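Local coordinates for protein putative uronate isomerase (Thermotoga maritima, PDB 4NAR) that probably acts as a lactate racemase or a close relative, interconverting the mirror forms of lactate or a similar hydroxy acid, though its own substrate is unproven, at residues E129-V134 against S172-D177; T157-G162 against G193-P198; T178-A183 against N346-A351; G288-Q293 against A350-N355. All coordinates share one frame; numbering follows the deposited sequence.

Interaction 1 of 4, residues E129-V134 against S172-D177; sequences EIPIKV and STEVVD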
loop_
_atom_site.group_PDB
_atom_site.type_symbol
_atom_site.label_atom_id
_atom_site.label_comp_id
_atom_site.label_asym_id
_atom_site.label_seq_id
_atom_site.Cartn_x
_atom_site.Cartn_y
_atom_site.Cartn_z
ATOM N N GLU A 129 2.259 23.293 -9.834
ATOM C CA GLU A 129 0.963 22.985 -9.229
ATOM C C GLU A 129 0.563 21.555 -9.597
ATOM O O GLU A 129 0.616 21.176 -10.772
ATOM C CB GLU A 129 -0.113 23.967 -9.719
ATOM C CG GLU A 129 -0.387 25.126 -8.783
ATOM C CD GLU A 129 -1.203 26.240 -9.435
ATOM O OE1 GLU A 129 -2.399 26.400 -9.093
ATOM O OE2 GLU A 129 -0.646 26.965 -10.293
ATOM N N ILE A 130 0.163 20.769 -8.598
ATOM C CA ILE A 130 -0.228 19.384 -8.821
ATOM C C ILE A 130 -1.743 19.253 -8.678
ATOM O O ILE A 130 -2.300 19.538 -7.618
ATOM C CB ILE A 130 0.506 18.422 -7.843
ATOM C CG1 ILE A 130 1.998 18.345 -8.192
ATOM C CG2 ILE A 130 -0.111 17.031 -7.873
ATOM C CD1 ILE A 130 2.271 17.756 -9.570
ATOM N N PRO A 131 -2.426 18.846 -9.757
ATOM C CA PRO A 131 -3.884 18.683 -9.660
ATOM C C PRO A 131 -4.248 17.448 -8.823
ATOM O O PRO A 131 -3.558 16.420 -8.894
ATOM C CB PRO A 131 -4.321 18.501 -11.121
ATOM C CG PRO A 131 -3.081 17.951 -11.825
ATOM C CD PRO A 131 -1.907 18.574 -11.113
ATOM N N ILE A 132 -5.303 17.567 -8.020
ATOM C CA ILE A 132 -5.804 16.445 -7.230
ATOM C C ILE A 132 -7.099 15.922 -7.839
ATOM O O ILE A 132 -8.117 16.623 -7.855
ATOM C CB ILE A 132 -6.062 16.861 -5.759
ATOM C CG1 ILE A 132 -4.755 17.321 -5.114
ATOM C CG2 ILE A 132 -6.650 15.717 -4.953
ATOM C CD1 ILE A 132 -4.768 18.779 -4.740
ATOM N N LYS A 133 -7.057 14.684 -8.324
ATOM C CA LYS A 133 -8.218 14.073 -8.964
ATOM C C LYS A 133 -8.524 12.709 -8.352
ATOM O O LYS A 133 -7.649 11.821 -8.307
ATOM C CB LYS A 133 -7.975 13.922 -10.467
ATOM C CG LYS A 133 -7.618 15.217 -11.169
ATOM C CD LYS A 133 -7.361 14.963 -12.638
ATOM C CE LYS A 133 -6.638 16.138 -13.284
ATOM N NZ LYS A 133 -5.682 15.647 -14.321
ATOM N N VAL A 134 -9.763 12.541 -7.887
ATOM C CA VAL A 134 -10.162 11.302 -7.242
ATOM C C VAL A 134 -11.474 10.781 -7.831
ATOM O O VAL A 134 -12.191 11.536 -8.526
ATOM C CB VAL A 134 -10.286 11.493 -5.717
ATOM C CG1 VAL A 134 -8.907 11.748 -5.124
ATOM C CG2 VAL A 134 -11.232 12.650 -5.404
ATOM N N SER A 172 -5.245 9.361 -8.601
ATOM C CA SER A 172 -4.692 9.228 -9.929
ATOM C C SER A 172 -3.244 9.681 -9.996
ATOM O O SER A 172 -2.626 10.040 -8.982
ATOM C CB SER A 172 -5.556 9.980 -10.950
ATOM O OG SER A 172 -5.854 11.297 -10.511
ATOM N N THR A 173 -2.747 9.706 -11.226
ATOM C CA THR A 173 -1.332 9.738 -11.534
ATOM C C THR A 173 -0.519 10.875 -10.928
ATOM O O THR A 173 0.531 10.632 -10.330
ATOM C CB THR A 173 -1.149 9.748 -13.055
ATOM O OG1 THR A 173 -1.638 8.505 -13.563
ATOM C CG2 THR A 173 0.312 9.894 -13.426
ATOM N N GLU A 174 -0.988 12.107 -11.097
ATOM C CA GLU A 174 -0.154 13.257 -10.769
ATOM C C GLU A 174 0.190 13.300 -9.290
ATOM O O GLU A 174 1.377 13.350 -8.935
ATOM C CB GLU A 174 -0.787 14.582 -11.203
ATOM C CG GLU A 174 -1.200 14.637 -12.658
ATOM C CD GLU A 174 -2.650 14.187 -12.851
ATOM O OE1 GLU A 174 -3.091 13.214 -12.159
ATOM O OE2 GLU A 174 -3.347 14.816 -13.689
ATOM N N VAL A 175 -0.831 13.269 -8.431
ATOM C CA VAL A 175 -0.575 13.385 -7.004
ATOM C C VAL A 175 0.171 12.153 -6.461
ATOM O O VAL A 175 1.012 12.267 -5.554
ATOM C CB VAL A 175 -1.886 13.663 -6.210
ATOM C CG1 VAL A 175 -2.899 12.496 -6.382
ATOM C CG2 VAL A 175 -1.588 13.962 -4.735
ATOM N N VAL A 176 -0.110 10.987 -7.038
ATOM C CA VAL A 176 0.511 9.744 -6.589
ATOM C C VAL A 176 2.001 9.680 -6.998
ATOM O O VAL A 176 2.860 9.235 -6.215
ATOM C CB VAL A 176 -0.301 8.516 -7.078
ATOM C CG1 VAL A 176 0.475 7.199 -6.851
ATOM C CG2 VAL A 176 -1.705 8.493 -6.389
ATOM N N ASP A 177 2.310 10.139 -8.210
ATOM C CA ASP A 177 3.702 10.245 -8.652
ATOM C C ASP A 177 4.486 11.126 -7.680
ATOM O O ASP A 177 5.612 10.783 -7.264
ATOM C CB ASP A 177 3.787 10.853 -10.058
ATOM C CG ASP A 177 3.500 9.832 -11.172
ATOM O OD1 ASP A 177 2.886 8.762 -10.903
ATOM O OD2 ASP A 177 3.891 10.114 -12.331
HETATM O O HOH W 1 -3.638 13.546 -9.271
#
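K133 reaches over from the strand to E174 in the first turn of the helix, and the salt bridge is short: NZ of K133 lies 2.6 Å from OE2 of E174. The ammonium meets the syn side of that oxygen, 17° out of the carboxylate plane. The glutamate gets there by bending at chi2 (91°), which turns its carboxylate toward the K133 ammonium. Its other oxygen, OE1, accepts from a water 3.0 Å away. That water also donates to P131 O at 2.9 Å and takes the N-H of V175 at 2.9 Å, so a first-turn amide, which has no acceptor within its own helix, is satisfied through solvent. S172 stands at the N-cap position but does not cap; its OG donates to K133 O (2.9 Å) and ties the helix start to the strand backbone. Farther out, the P131 ring lies across the E174 side chain at about a right angle, CG to CG 3.9 Å. Deeper in, CG2 of I130 rests 3.8 Å from CA of V175. With an alanine in place of E174, the ammonium of K133 would probably lose its counter-charge, the water an acceptor and the P131 ring the side chain that crosses it. I132 points away from this contact and packs on helix 198-213, while the strand pairs with 107-113. The axes of 130-134 and 173-177 pass 7.2 Å apart at 115°: a two-stranded antiparallel ribbon laid across the start of helix 173-186, within the lactate racemase N-terminal domain.

Interaction 2 of 4, residues T157-G162 against G193-P198; sequences TGFSGG and GTVDNP. With ACT (acetate ion), chain E.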
loop_
_atom_site.group_PDB
_atom_site.type_symbol
_atom_site.label_atom_id
_atom_site.label_comp_id
_atom_site.label_asym_id
_atom_site.label_seq_id
_atom_site.Cartn_x
_atom_site.Cartn_y
_atom_site.Cartn_z
ATOM N N THR A 157 4.622 5.496 2.634
ATOM C CA THR A 157 3.842 6.400 3.483
ATOM C C THR A 157 4.101 6.244 4.984
ATOM O O THR A 157 3.243 6.600 5.791
ATOM C CB THR A 157 2.328 6.225 3.233
ATOM O OG1 THR A 157 1.944 4.878 3.556
ATOM C CG2 THR A 157 1.994 6.520 1.768
ATOM N N GLY A 158 5.268 5.699 5.350
ATOM C CA GLY A 158 5.605 5.420 6.743
ATOM C C GLY A 158 4.746 4.299 7.295
ATOM O O GLY A 158 5.247 3.240 7.689
ATOM N N PHE A 159 3.440 4.533 7.328
ATOM C CA PHE A 159 2.460 3.514 7.692
ATOM C C PHE A 159 1.355 3.564 6.643
ATOM O O PHE A 159 1.187 4.595 5.988
ATOM C CB PHE A 159 1.865 3.809 9.082
ATOM C CG PHE A 159 2.794 3.468 10.225
ATOM C CD1 PHE A 159 2.823 2.168 10.748
ATOM C CD2 PHE A 159 3.671 4.431 10.758
ATOM C CE1 PHE A 159 3.699 1.831 11.796
ATOM C CE2 PHE A 159 4.553 4.098 11.818
ATOM C CZ PHE A 159 4.567 2.797 12.331
ATOM N N SER A 160 0.606 2.470 6.477
ATOM C CA SER A 160 -0.594 2.493 5.630
ATOM C C SER A 160 -1.812 2.858 6.478
ATOM O O SER A 160 -1.696 3.036 7.692
ATOM C CB SER A 160 -0.836 1.138 4.964
ATOM O OG SER A 160 -0.953 0.123 5.952
ATOM N N GLY A 161 -2.977 2.972 5.848
ATOM C CA GLY A 161 -4.196 3.280 6.580
ATOM C C GLY A 161 -4.551 4.752 6.575
ATOM O O GLY A 161 -3.852 5.579 5.972
ATOM N N GLY A 162 -5.638 5.084 7.260
ATOM C CA GLY A 162 -6.146 6.442 7.213
ATOM C C GLY A 162 -6.317 6.944 5.786
ATOM O O GLY A 162 -6.838 6.228 4.916
ATOM N N GLY A 193 7.900 2.989 8.621
ATOM C CA GLY A 193 7.562 2.964 10.039
ATOM C C GLY A 193 7.673 4.290 10.804
ATOM O O GLY A 193 7.824 4.284 12.028
ATOM N N THR A 194 7.587 5.420 10.102
ATOM C CA THR A 194 7.450 6.730 10.744
ATOM C C THR A 194 6.024 7.245 10.552
ATOM O O THR A 194 5.465 7.129 9.461
ATOM C CB THR A 194 8.412 7.772 10.128
ATOM O OG1 THR A 194 8.107 7.938 8.730
ATOM C CG2 THR A 194 9.869 7.342 10.293
ATOM N N VAL A 195 5.438 7.821 11.601
ATOM C CA VAL A 195 4.082 8.352 11.523
ATOM C C VAL A 195 3.985 9.521 10.535
ATOM O O VAL A 195 3.046 9.594 9.737
ATOM C CB VAL A 195 3.560 8.794 12.921
ATOM C CG1 VAL A 195 2.171 9.459 12.803
ATOM C CG2 VAL A 195 3.513 7.587 13.876
ATOM N N ASP A 196 4.968 10.417 10.587
ATOM C CA ASP A 196 4.955 11.650 9.796
ATOM C C ASP A 196 6.167 11.662 8.848
ATOM O O ASP A 196 7.227 11.126 9.192
ATOM C CB ASP A 196 4.988 12.863 10.738
ATOM C CG ASP A 196 4.800 14.195 10.001
ATOM O OD1 ASP A 196 5.081 15.259 10.614
ATOM O OD2 ASP A 196 4.364 14.187 8.821
ATOM N N ASN A 197 6.001 12.270 7.671
ATOM C CA ASN A 197 6.987 12.218 6.589
ATOM C C ASN A 197 6.428 12.957 5.366
ATOM O O ASN A 197 5.247 13.350 5.370
ATOM C CB ASN A 197 7.299 10.761 6.237
ATOM C CG ASN A 197 6.050 9.966 5.931
ATOM O OD1 ASN A 197 5.381 10.191 4.907
ATOM N ND2 ASN A 197 5.716 9.029 6.825
ATOM N N PRO A 198 7.254 13.160 4.317
ATOM C CA PRO A 198 6.750 14.002 3.213
ATOM C C PRO A 198 5.471 13.504 2.521
ATOM O O PRO A 198 4.587 14.326 2.242
ATOM C CB PRO A 198 7.909 13.997 2.202
ATOM C CG PRO A 198 9.131 13.727 3.031
ATOM C CD PRO A 198 8.678 12.805 4.132
HETATM C C ACT E . -4.965 1.510 2.837
HETATM O O ACT E . -3.834 1.956 3.097
HETATM O OXT ACT E . -5.649 1.233 3.838
HETATM C CH3 ACT E . -5.440 1.329 1.419
#
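G158 and F159 open a glycine-rich loop, T157-G162, whose far end helps to hold an acetate ion, probably from the crystallisation liquor, and they rest on the G193-N197 loop that leads into helix 198-213. G193 N donates to G158 O at 2.8 Å. Beside it, CA of G158 comes 3.2 Å from T194 O in a CA-H...O contact; a side chain on G158 would run into that oxygen and the N197 amide, and its positive phi suits glycine too. F159 spreads along the G193-N197 loop: CA of G193 sits over one ring face, 4.1 Å from the centroid, V195 N lies at the edge, and CE2 touches V195 CG2 at 4.2 Å. Were F159 an alanine, a gap would probably open between this loop and helix 241-259, whose Y249 and C253 also touch the ring, and G193 would lose its aromatic support. N197 ND2 donates to T194 OG1 (3.2 Å), while N197 OD1 caps R200 N and T194 OG1 bonds to L191 O. G161 N binds the acetate at 3.1 Å together with R41 and G150 N. Backbone amides and an arginine gathered round a carboxylate are consistent with a small-anion site, its loop held mainly through backbone atoms and one ring.

Interaction 3 of 4, residues T178-A183 against N346-A351; sequences TFHWAA and NKNVAA. With SO4 (sulfate ion), chain B.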
loop_
_atom_site.group_PDB
_atom_site.type_symbol
_atom_site.label_atom_id
_atom_site.label_comp_id
_atom_site.label_asym_id
_atom_site.label_seq_id
_atom_site.Cartn_x
_atom_site.Cartn_y
_atom_site.Cartn_z
ATOM N N THR A 178 3.865 12.253 -7.323
ATOM C CA THR A 178 4.459 13.265 -6.467
ATOM C C THR A 178 4.784 12.724 -5.086
ATOM O O THR A 178 5.894 12.943 -4.587
ATOM C CB THR A 178 3.524 14.485 -6.309
ATOM O OG1 THR A 178 3.362 15.128 -7.578
ATOM C CG2 THR A 178 4.085 15.488 -5.292
ATOM N N PHE A 179 3.844 12.021 -4.454
ATOM C CA PHE A 179 4.162 11.532 -3.114
ATOM C C PHE A 179 5.184 10.394 -3.145
ATOM O O PHE A 179 6.052 10.311 -2.274
ATOM C CB PHE A 179 2.914 11.226 -2.256
ATOM C CG PHE A 179 2.358 9.826 -2.402
ATOM C CD1 PHE A 179 3.022 8.718 -1.871
ATOM C CD2 PHE A 179 1.114 9.629 -2.994
ATOM C CE1 PHE A 179 2.489 7.439 -1.979
ATOM C CE2 PHE A 179 0.566 8.349 -3.097
ATOM C CZ PHE A 179 1.257 7.252 -2.589
ATOM N N HIS A 180 5.084 9.529 -4.151
ATOM C CA HIS A 180 6.055 8.446 -4.291
ATOM C C HIS A 180 7.476 8.994 -4.467
ATOM O O HIS A 180 8.426 8.485 -3.863
ATOM C CB HIS A 180 5.680 7.513 -5.444
ATOM C CG HIS A 180 4.674 6.470 -5.071
ATOM N ND1 HIS A 180 4.948 5.456 -4.173
ATOM C CD2 HIS A 180 3.395 6.274 -5.480
ATOM C CE1 HIS A 180 3.882 4.686 -4.039
ATOM N NE2 HIS A 180 2.926 5.161 -4.823
ATOM N N TRP A 181 7.617 10.045 -5.272
ATOM C CA TRP A 181 8.927 10.632 -5.500
ATOM C C TRP A 181 9.443 11.369 -4.266
ATOM O O TRP A 181 10.626 11.274 -3.932
ATOM C CB TRP A 181 8.894 11.571 -6.708
ATOM C CG TRP A 181 10.263 12.008 -7.143
ATOM C CD1 TRP A 181 10.769 13.283 -7.111
ATOM C CD2 TRP A 181 11.315 11.173 -7.646
ATOM N NE1 TRP A 181 12.066 13.290 -7.573
ATOM C CE2 TRP A 181 12.431 11.999 -7.910
ATOM C CE3 TRP A 181 11.425 9.798 -7.920
ATOM C CZ2 TRP A 181 13.639 11.511 -8.421
ATOM C CZ3 TRP A 181 12.633 9.304 -8.429
ATOM C CH2 TRP A 181 13.720 10.161 -8.674
ATOM N N ALA A 182 8.559 12.124 -3.609
ATOM C CA ALA A 182 8.886 12.796 -2.353
ATOM C C ALA A 182 9.415 11.769 -1.352
ATOM O O ALA A 182 10.437 11.994 -0.690
ATOM C CB ALA A 182 7.648 13.505 -1.782
ATOM N N ALA A 183 8.724 10.633 -1.268
ATOM C CA ALA A 183 9.078 9.581 -0.321
ATOM C C ALA A 183 10.439 8.980 -0.624
ATOM O O ALA A 183 11.250 8.764 0.278
ATOM C CB ALA A 183 8.000 8.480 -0.311
ATOM N N ASN A 346 8.092 8.116 -15.991
ATOM C CA ASN A 346 7.149 8.079 -14.879
ATOM C C ASN A 346 7.822 7.918 -13.503
ATOM O O ASN A 346 8.514 6.927 -13.251
ATOM C CB ASN A 346 6.130 6.958 -15.085
ATOM C CG ASN A 346 5.114 6.895 -13.962
ATOM O OD1 ASN A 346 5.353 6.264 -12.919
ATOM N ND2 ASN A 346 3.976 7.568 -14.157
ATOM N N LYS A 347 7.572 8.866 -12.602
ATOM C CA LYS A 347 8.259 8.897 -11.316
ATOM C C LYS A 347 7.823 7.835 -10.302
ATOM O O LYS A 347 8.576 7.522 -9.361
ATOM C CB LYS A 347 8.184 10.304 -10.717
ATOM C CG LYS A 347 9.151 11.268 -11.395
ATOM C CD LYS A 347 8.964 12.693 -10.922
ATOM C CE LYS A 347 9.841 13.647 -11.728
ATOM N NZ LYS A 347 11.155 13.820 -11.070
ATOM N N ASN A 348 6.624 7.281 -10.492
ATOM C CA ASN A 348 6.125 6.201 -9.643
ATOM C C ASN A 348 6.966 4.940 -9.906
ATOM O O ASN A 348 7.543 4.357 -8.976
ATOM C CB ASN A 348 4.623 5.956 -9.905
ATOM C CG ASN A 348 3.941 5.117 -8.806
ATOM O OD1 ASN A 348 4.597 4.480 -7.958
ATOM N ND2 ASN A 348 2.610 5.109 -8.831
ATOM N N VAL A 349 7.045 4.541 -11.174
ATOM C CA VAL A 349 7.981 3.500 -11.606
ATOM C C VAL A 349 9.428 3.798 -11.165
ATOM O O VAL A 349 10.137 2.904 -10.671
ATOM C CB VAL A 349 7.953 3.329 -13.141
ATOM C CG1 VAL A 349 9.050 2.354 -13.605
ATOM C CG2 VAL A 349 6.570 2.872 -13.602
ATOM N N ALA A 350 9.861 5.047 -11.343
ATOM C CA ALA A 350 11.206 5.431 -10.925
ATOM C C ALA A 350 11.394 5.168 -9.431
ATOM O O ALA A 350 12.399 4.575 -9.008
ATOM C CB ALA A 350 11.487 6.909 -11.254
ATOM N N ALA A 351 10.425 5.605 -8.628
ATOM C CA ALA A 351 10.516 5.406 -7.181
ATOM C C ALA A 351 10.516 3.905 -6.832
ATOM O O ALA A 351 11.285 3.451 -5.970
ATOM C CB ALA A 351 9.375 6.156 -6.454
HETATM S S SO4 B . 0.469 2.402 -5.961
HETATM O O1 SO4 B . 0.604 3.574 -5.080
HETATM O O2 SO4 B . -0.946 2.000 -6.014
HETATM O O3 SO4 B . 0.965 2.745 -7.302
HETATM O O4 SO4 B . 1.277 1.287 -5.422
#
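H180 is the first residue of T178-A183 to meet N346-A351. Its imidazole is sandwiched: CE1 of F179 lies over the centre of one face, and OD1 of N348 comes over the opposite face toward the rim, 3.3 Å from H180 CD2. Ring and amide planes are nearly parallel, 24° apart. Both groups then point the same way to a sulfate ion, H180 NE2 donating to O1 at 2.8 Å and N348 ND2 to O3 at 3.3 Å; T72 OG1 and W283 NE1 also bond this ion, probably from the crystallisation liquor. H180 O touches as well, 3.6 Å from CB of A351. Next along, W181 has CG anti to its own N (chi1 -169°), which swings the indole out beside the other helix. There K347 lies over one face, NZ 3.9 Å from the centroid of the five-membered ring in a cation-pi contact, with CD following over the same face. At the far end of the indole, CZ3 packs on CB of A350 at 3.9 Å. NE1, on the five-membered ring, donates to D125 OD2. N346 caps the second helix, OD1 taking V349 N at 3.0 Å. The axes of 178-183 and 347-351 approach to 8.3 Å at 32°. Helices 173-186 and 347-357 thus run side by side, helix 198-213 packing on F179 and A182 and helix 318-327 on V349.

Interaction 4 of 4, residues G288-Q293 against A350-N355; sequences GSYKLQ and AAHVIN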
loop_
_atom_site.group_PDB
_atom_site.type_symbol
_atom_site.label_atom_id
_atom_site.label_comp_id
_atom_site.label_asym_id
_atom_site.label_seq_id
_atom_site.Cartn_x
_atom_site.Cartn_y
_atom_site.Cartn_z
ATOM N N GLY A 288 8.968 -7.549 0.061
ATOM C CA GLY A 288 10.005 -8.423 0.579
ATOM C C GLY A 288 11.340 -7.721 0.740
ATOM O O GLY A 288 12.043 -7.946 1.732
ATOM N N SER A 289 11.699 -6.875 -0.223
ATOM C CA SER A 289 12.913 -6.073 -0.083
ATOM C C SER A 289 12.739 -4.899 0.909
ATOM O O SER A 289 13.579 -4.711 1.813
ATOM C CB SER A 289 13.391 -5.572 -1.443
ATOM O OG SER A 289 14.396 -4.576 -1.305
ATOM N N TYR A 290 11.653 -4.126 0.761
ATOM C CA TYR A 290 11.466 -2.922 1.589
ATOM C C TYR A 290 11.526 -3.219 3.088
ATOM O O TYR A 290 12.082 -2.425 3.859
ATOM C CB TYR A 290 10.129 -2.222 1.320
ATOM C CG TYR A 290 9.707 -2.140 -0.124
ATOM C CD1 TYR A 290 10.628 -1.889 -1.140
ATOM C CD2 TYR A 290 8.373 -2.312 -0.478
ATOM C CE1 TYR A 290 10.227 -1.813 -2.457
ATOM C CE2 TYR A 290 7.961 -2.239 -1.802
ATOM C CZ TYR A 290 8.892 -1.992 -2.788
ATOM O OH TYR A 290 8.483 -1.928 -4.104
ATOM N N LYS A 291 10.939 -4.341 3.507
ATOM C CA LYS A 291 10.838 -4.637 4.942
ATOM C C LYS A 291 12.177 -5.002 5.574
ATOM O O LYS A 291 12.276 -5.113 6.800
ATOM C CB LYS A 291 9.813 -5.739 5.229
ATOM C CG LYS A 291 8.385 -5.373 4.839
ATOM C CD LYS A 291 7.955 -4.071 5.489
ATOM C CE LYS A 291 6.496 -4.130 5.931
ATOM N NZ LYS A 291 5.483 -4.193 4.823
ATOM N N LEU A 292 13.205 -5.155 4.741
ATOM C CA LEU A 292 14.524 -5.532 5.230
ATOM C C LEU A 292 15.573 -4.421 5.072
ATOM O O LEU A 292 16.773 -4.681 5.180
ATOM C CB LEU A 292 14.981 -6.816 4.527
ATOM C CG LEU A 292 14.075 -8.041 4.786
ATOM C CD1 LEU A 292 14.441 -9.246 3.906
ATOM C CD2 LEU A 292 14.067 -8.424 6.286
ATOM N N GLN A 293 15.131 -3.186 4.838
ATOM C CA GLN A 293 16.071 -2.107 4.483
ATOM C C GLN A 293 16.444 -1.098 5.574
ATOM O O GLN A 293 17.196 -0.155 5.302
ATOM C CB GLN A 293 15.580 -1.347 3.247
ATOM C CG GLN A 293 15.692 -2.139 1.954
ATOM C CD GLN A 293 15.314 -1.308 0.735
ATOM O OE1 GLN A 293 15.608 -0.097 0.662
ATOM N NE2 GLN A 293 14.638 -1.953 -0.224
ATOM N N ALA A 350 9.861 5.047 -11.343
ATOM C CA ALA A 350 11.206 5.431 -10.925
ATOM C C ALA A 350 11.394 5.168 -9.431
ATOM O O ALA A 350 12.399 4.575 -9.008
ATOM C CB ALA A 350 11.487 6.909 -11.254
ATOM N N ALA A 351 10.425 5.605 -8.628
ATOM C CA ALA A 351 10.516 5.406 -7.181
ATOM C C ALA A 351 10.516 3.905 -6.832
ATOM O O ALA A 351 11.285 3.451 -5.970
ATOM C CB ALA A 351 9.375 6.156 -6.454
ATOM N N HIS A 352 9.662 3.144 -7.516
ATOM C CA HIS A 352 9.516 1.706 -7.263
ATOM C C HIS A 352 10.845 0.955 -7.408
ATOM O O HIS A 352 11.260 0.180 -6.535
ATOM C CB HIS A 352 8.513 1.116 -8.249
ATOM C CG HIS A 352 8.646 -0.371 -8.432
ATOM N ND1 HIS A 352 8.245 -1.280 -7.482
ATOM C CD2 HIS A 352 9.120 -1.095 -9.479
ATOM C CE1 HIS A 352 8.469 -2.513 -7.929
ATOM N NE2 HIS A 352 9.002 -2.423 -9.129
ATOM N N VAL A 353 11.488 1.200 -8.541
ATOM C CA VAL A 353 12.769 0.605 -8.887
ATOM C C VAL A 353 13.859 0.878 -7.814
ATOM O O VAL A 353 14.541 -0.036 -7.366
ATOM C CB VAL A 353 13.145 1.071 -10.327
ATOM C CG1 VAL A 353 14.594 1.475 -10.432
ATOM C CG2 VAL A 353 12.724 0.010 -11.352
ATOM N N ILE A 354 13.998 2.122 -7.376
ATOM C CA ILE A 354 14.930 2.445 -6.303
ATOM C C ILE A 354 14.521 1.726 -5.022
ATOM O O ILE A 354 15.363 1.153 -4.317
ATOM C CB ILE A 354 14.937 3.948 -6.004
ATOM C CG1 ILE A 354 15.313 4.751 -7.259
ATOM C CG2 ILE A 354 15.886 4.258 -4.828
ATOM C CD1 ILE A 354 15.077 6.273 -7.132
ATOM N N ASN A 355 13.226 1.776 -4.721
ATOM C CA ASN A 355 12.682 1.119 -3.544
ATOM C C ASN A 355 13.072 -0.365 -3.457
ATOM O O ASN A 355 13.535 -0.847 -2.407
ATOM C CB ASN A 355 11.165 1.295 -3.516
ATOM C CG ASN A 355 10.746 2.668 -2.988
ATOM O OD1 ASN A 355 11.492 3.308 -2.221
ATOM N ND2 ASN A 355 9.544 3.118 -3.380
HETATM O O HOH W 2 6.042 -0.751 -4.960
HETATM O O HOH W 3 15.420 1.842 -1.565
#
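Y290 meets N355 with the edge of its ring and carries its hydroxyl on toward H352. From CB, a chi1 of -41° places CG anti to the carbonyl carbon and sends the ring across to helix 347-357. CD1 is the first atom to arrive, 3.3 Å from N355 O, which lies in the ring plane. CE1 follows, pressed against CB of N355 at 3.4 Å, and CZ looks on the same CB from farther off. The Y290 ring and the N355 side-chain amide stand 73° apart. At the tip, OH shares a hydrogen bond of 2.8 Å with a water that is weakly bonded to ND1 of H352. That imidazole is fixed from elsewhere: NE2 bonds to Y329 OH and the ring stacks on W283. A direct hydrogen bond comes from Q293, whose NE2 donates to N355 O at 2.7 Å, nearly along the C=O axis and at 167° at the hydrogen. The same nitrogen donates to S289 OG (2.8 Å), so both of its partners hold the amide's orientation. A second water lies 3.0 Å from Q293 OE1 and 2.8 Å from I354 O. S289 OG in turn bonds to V356 O. Late carbonyls of helix 347-357 are thus met by side chains from a short helix and the type I turn Y290-Q293, a side-chain C-capping of helix 347-357 in which S289 OG to V356 O and Q293 NE2 to N355 O are the capping bonds.

From the N terminus, interaction 1 closes the loop from strand 130-135 to the start of helix 173-186. Interaction 2 opens inside that loop and closes beyond it, at the entry to helix 198-213, so the two cross. Helix 173-186 continues into interaction 3, whose long closure to helix 347-357 ties the N-terminal part of the chain to its later half and crosses interaction 2 in turn; T157 and F179 touch where they meet. Interactions 1 and 3 are in series on one helix, with D177 against N346 and N348 at the junction. Interaction 4 starts within the span of interaction 3 and, sharing A350 and A351, joins short helix 287-290 and its turn to helix 347-357.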